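Local coordinates for protein putative O-GlcNAcase nagJ (Clostridium perfringens, PDB 6PV5) that probably acts as a hexosaminidase of glycoside hydrolase family 84, this chain being the part of a longer protein that contains the catalytic domain, at residues R425-D428 with E429-G433; T606-N609 with N610-P614. All blocks are in the same frame, centred on the assembly; numbering follows the deposited sequence.

Interaction 1. Residues R425-D428 with E429-G433; sequences RNLD and EEVSG. With EDO (1,2-ethanediol), chain D.
The amide of N426 and the carboxylate of E429 run side by side in the same direction, their planes turned 38° apart, with E429 OE2 3.7 Å from N426 CB, the methylene that carries the amide. E429 CG points away from its own carbonyl carbon (chi1 -67°), and the extended chain beyond it passes over N426 O, with CG 3.4 Å from that oxygen. The backbone here makes a short 3-10 turn. E429 N bonds to N426 O at 3.1 Å, and E430 N to L427 O at 2.9 Å. On the buried side L427 CG meets V431 CG2 at 3.9 Å, and L401 of the neighbouring barrel strand touches both side chains. E430 leads away from the turn, against helix 385-395: its OE1 accepts a hydrogen bond from S392 of that helix and another, at 2.9 Å, from O2 of a 1,2-ethanediol, probably from the crystallisation liquor. The turn thus feeds the chain into strand 431-436, the last of the (beta/alpha)8 barrel. Its chemistry is divided, with backbone bonds and apolar contacts inside and carboxylates on the outer side, where weakly paired K389 would probably ease the charge of E430.

Interaction 2. Residues T606-N609 with N610-P614; sequences TIAN and NVVDP
A608 O receives two N-H groups from the start of helix 612-619. The bond from D613 N is the stronger, 3.0 Å long, and it arrives nearly head-on to the carbonyl; the one from V612 N, at 3.3 Å, is weak. Around this oxygen the aliphatic parts close in: D613 CB lies 3.5 Å from A608 O, and A608 CB packs against V612 CB at 4.0 Å. P614, which has no N-H to give, instead brings its ring CD to 3.5 Å from N609 O. The side chains of N609 and N610 lie alongside each other and point the same way, their amide planes 47° apart. N609 CG is tucked between its own backbone N and carbonyl carbon (chi1 54°), which brings the amide back over the link to N610, with CG 3.5 Å from N610 N.

A608 itself has a left-handed backbone conformation, phi 62°, consistent with the chain turning here before helix 612-619. In the next shell N609 OD1 takes a hydrogen bond from K414, while D613 forms a salt bridge with R617 one turn along the helix and a hydrogen bond with Y564. The ring of Y564, on helix 548-579, also touches A608 and V612. One carbonyl therefore occupies two amides of the helix's first turn, and the carboxylate of D613, close to that N-terminal end, is probably stabilised by R617 and Y564, and perhaps by the helix dipole.

Overall arrangement
From the N terminus the chain runs through the mixed-sheet domain and then round the eight-stranded barrel. Interaction 1 closes the loop between strands 399-403 and 431-436 and starts the final barrel strand, beside helix 385-395. The chain then leaves the barrel for the C-terminal helices. After helix 583-601, interaction 2 closes the turn that launches helix 612-619, with V611 set against helix 501-515 and V612 against helix 548-579. The two contacts follow in series, neither nested nor crossed, and do not touch; the centres of interaction 1 and interaction 2 are about 34 Å apart. K414, in the loop leading to interaction 1, nevertheless reaches N609 of interaction 2, so that loop joins the barrel to the helical domain.

Interaction 1. Residues R425-D428 with E429-G433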
loop_
_atom_site.group_PDB
_atom_site.type_symbol
_atom_site.label_atom_id
_atom_site.label_comp_id
_atom_site.label_asym_id
_atom_site.label_seq_id
_atom_site.Cartn_x
_atom_site.Cartn_y
_atom_site.Cartn_z
ATOM N N ARG A 425 4.029 -14.496 5.577
ATOM C CA ARG A 425 2.692 -14.586 6.151
ATOM C C ARG A 425 2.705 -14.346 7.665
ATOM O O ARG A 425 1.731 -13.835 8.205
ATOM C CB ARG A 425 2.105 -15.960 5.824
ATOM C CG ARG A 425 0.734 -16.239 6.422
ATOM C CD ARG A 425 0.153 -17.580 5.986
ATOM N NE ARG A 425 0.450 -17.920 4.595
ATOM C CZ ARG A 425 -0.207 -17.480 3.520
ATOM N NH1 ARG A 425 -1.245 -16.664 3.638
ATOM N NH2 ARG A 425 0.172 -17.878 2.320
ATOM N N ASN A 426 3.818 -14.666 8.339
ATOM C CA ASN A 426 3.885 -14.546 9.790
ATOM C C ASN A 426 4.925 -13.510 10.218
ATOM O O ASN A 426 5.489 -13.621 11.309
ATOM C CB ASN A 426 4.200 -15.897 10.449
ATOM C CG ASN A 426 3.102 -16.905 10.196
ATOM O OD1 ASN A 426 3.331 -17.926 9.555
ATOM N ND2 ASN A 426 1.894 -16.589 10.634
ATOM N N LEU A 427 5.164 -12.511 9.355
ATOM C CA LEU A 427 6.047 -11.387 9.644
ATOM C C LEU A 427 5.616 -10.671 10.917
ATOM O O LEU A 427 6.459 -10.082 11.600
ATOM C CB LEU A 427 5.979 -10.393 8.484
ATOM C CG LEU A 427 7.286 -9.693 8.143
ATOM C CD1 LEU A 427 8.292 -10.704 7.633
ATOM C CD2 LEU A 427 7.056 -8.601 7.105
ATOM N N ASP A 428 4.299 -10.679 11.180
ATOM C CA ASP A 428 3.707 -9.990 12.318
ATOM C C ASP A 428 4.295 -10.473 13.655
ATOM O O ASP A 428 4.225 -9.758 14.653
ATOM C CB ASP A 428 2.176 -9.993 12.260
ATOM C CG ASP A 428 1.542 -11.373 12.324
ATOM O OD1 ASP A 428 2.248 -12.366 12.093
ATOM O OD2 ASP A 428 0.335 -11.444 12.597
ATOM N N GLU A 429 4.924 -11.655 13.669
ATOM C CA GLU A 429 5.561 -12.158 14.884
ATOM C C GLU A 429 6.738 -11.274 15.289
ATOM O O GLU A 429 7.055 -11.196 16.470
ATOM C CB GLU A 429 6.061 -13.588 14.679
ATOM C CG GLU A 429 4.943 -14.594 14.497
ATOM C CD GLU A 429 5.411 -16.045 14.419
ATOM O OE1 GLU A 429 6.566 -16.319 14.813
ATOM O OE2 GLU A 429 4.621 -16.916 13.957
ATOM N N GLU A 430 7.399 -10.626 14.312
ATOM C CA GLU A 430 8.615 -9.867 14.590
ATOM C C GLU A 430 8.476 -8.397 14.180
ATOM O O GLU A 430 9.385 -7.587 14.396
ATOM C CB GLU A 430 9.816 -10.514 13.889
ATOM C CG GLU A 430 10.170 -11.905 14.395
ATOM C CD GLU A 430 10.426 -12.026 15.897
ATOM O OE1 GLU A 430 10.996 -11.079 16.490
ATOM O OE2 GLU A 430 10.040 -13.068 16.481
ATOM N N VAL A 431 7.346 -8.056 13.562
ATOM C CA VAL A 431 7.196 -6.772 12.896
ATOM C C VAL A 431 5.835 -6.199 13.277
ATOM O O VAL A 431 4.824 -6.878 13.111
ATOM C CB VAL A 431 7.346 -6.939 11.361
ATOM C CG1 VAL A 431 7.096 -5.630 10.612
ATOM C CG2 VAL A 431 8.718 -7.491 10.990
ATOM N N SER A 432 5.819 -4.942 13.736
ATOM C CA SER A 432 4.607 -4.310 14.257
ATOM C C SER A 432 4.061 -3.258 13.291
ATOM O O SER A 432 2.953 -2.743 13.483
ATOM C CB SER A 432 4.907 -3.648 15.586
ATOM O OG SER A 432 5.943 -2.679 15.418
ATOM N N GLY A 433 4.876 -2.871 12.302
ATOM C CA GLY A 433 4.454 -1.864 11.339
ATOM C C GLY A 433 4.773 -2.268 9.899
ATOM O O GLY A 433 5.843 -2.808 9.619
HETATM C C1 EDO D . 11.677 -8.846 20.469
HETATM O O1 EDO D . 12.804 -9.699 20.319
HETATM C C2 EDO D . 10.772 -8.780 19.291
HETATM O O2 EDO D . 10.073 -9.985 18.984
#

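Interaction 2. Residues T606-N609 with N610-P614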
loop_
_atom_site.group_PDB
_atom_site.type_symbol
_atom_site.label_atom_id
_atom_site.label_comp_id
_atom_site.label_asym_id
_atom_site.label_seq_id
_atom_site.Cartn_x
_atom_site.Cartn_y
_atom_site.Cartn_z
ATOM N N THR A 606 8.669 1.492 -20.239
ATOM C CA THR A 606 9.143 0.127 -20.098
ATOM C C THR A 606 7.987 -0.765 -19.654
ATOM O O THR A 606 7.345 -0.506 -18.645
ATOM C CB THR A 606 10.333 0.065 -19.130
ATOM O OG1 THR A 606 11.332 0.950 -19.632
ATOM C CG2 THR A 606 10.955 -1.304 -18.983
ATOM N N ILE A 607 7.696 -1.807 -20.438
ATOM C CA ILE A 607 6.627 -2.732 -20.098
ATOM C C ILE A 607 6.901 -4.051 -20.821
ATOM O O ILE A 607 7.391 -4.017 -21.945
ATOM C CB ILE A 607 5.228 -2.172 -20.416
ATOM C CG1 ILE A 607 4.166 -3.155 -19.909
ATOM C CG2 ILE A 607 5.054 -1.910 -21.906
ATOM C CD1 ILE A 607 2.907 -2.534 -19.422
ATOM N N ALA A 608 6.612 -5.197 -20.172
ATOM C CA ALA A 608 6.763 -6.469 -20.856
ATOM C C ALA A 608 8.222 -6.693 -21.251
ATOM O O ALA A 608 8.492 -7.456 -22.185
ATOM C CB ALA A 608 5.854 -6.513 -22.084
ATOM N N ASN A 609 9.157 -6.107 -20.482
ATOM C CA ASN A 609 10.561 -5.964 -20.856
ATOM C C ASN A 609 11.392 -7.175 -20.415
ATOM O O ASN A 609 12.506 -7.332 -20.890
ATOM C CB ASN A 609 11.194 -4.701 -20.248
ATOM C CG ASN A 609 11.012 -4.662 -18.746
ATOM O OD1 ASN A 609 9.883 -4.713 -18.254
ATOM N ND2 ASN A 609 12.102 -4.631 -18.001
ATOM N N ASN A 610 10.858 -8.028 -19.528
ATOM C CA ASN A 610 11.576 -9.199 -19.027
ATOM C C ASN A 610 11.194 -10.486 -19.779
ATOM O O ASN A 610 11.954 -11.447 -19.750
ATOM C CB ASN A 610 11.318 -9.473 -17.528
ATOM C CG ASN A 610 11.761 -8.347 -16.612
ATOM O OD1 ASN A 610 12.808 -7.750 -16.823
ATOM N ND2 ASN A 610 10.982 -8.055 -15.584
ATOM N N VAL A 611 9.984 -10.557 -20.344
ATOM C CA VAL A 611 9.485 -11.795 -20.947
ATOM C C VAL A 611 9.205 -11.621 -22.449
ATOM O O VAL A 611 9.803 -12.315 -23.264
ATOM C CB VAL A 611 8.249 -12.326 -20.189
ATOM C CG1 VAL A 611 7.689 -13.590 -20.845
ATOM C CG2 VAL A 611 8.546 -12.554 -18.698
ATOM N N VAL A 612 8.326 -10.682 -22.823
ATOM C CA VAL A 612 7.910 -10.547 -24.214
ATOM C C VAL A 612 9.034 -9.933 -25.051
ATOM O O VAL A 612 9.301 -10.365 -26.178
ATOM C CB VAL A 612 6.580 -9.771 -24.363
ATOM C CG1 VAL A 612 6.233 -9.517 -25.827
ATOM C CG2 VAL A 612 5.416 -10.517 -23.706
ATOM N N ASP A 613 9.669 -8.889 -24.508
ATOM C CA ASP A 613 10.690 -8.158 -25.224
ATOM C C ASP A 613 11.823 -9.090 -25.685
ATOM O O ASP A 613 12.186 -9.073 -26.865
ATOM C CB ASP A 613 11.133 -6.924 -24.434
ATOM C CG ASP A 613 12.104 -6.060 -25.220
ATOM O OD1 ASP A 613 13.249 -6.481 -25.358
ATOM O OD2 ASP A 613 11.686 -5.012 -25.723
ATOM N N PRO A 614 12.495 -9.875 -24.801
ATOM C CA PRO A 614 13.529 -10.805 -25.262
ATOM C C PRO A 614 13.057 -11.864 -26.259
ATOM O O PRO A 614 13.846 -12.337 -27.092
ATOM C CB PRO A 614 14.070 -11.486 -23.990
ATOM C CG PRO A 614 13.028 -11.143 -22.897
ATOM C CD PRO A 614 12.392 -9.841 -23.331
#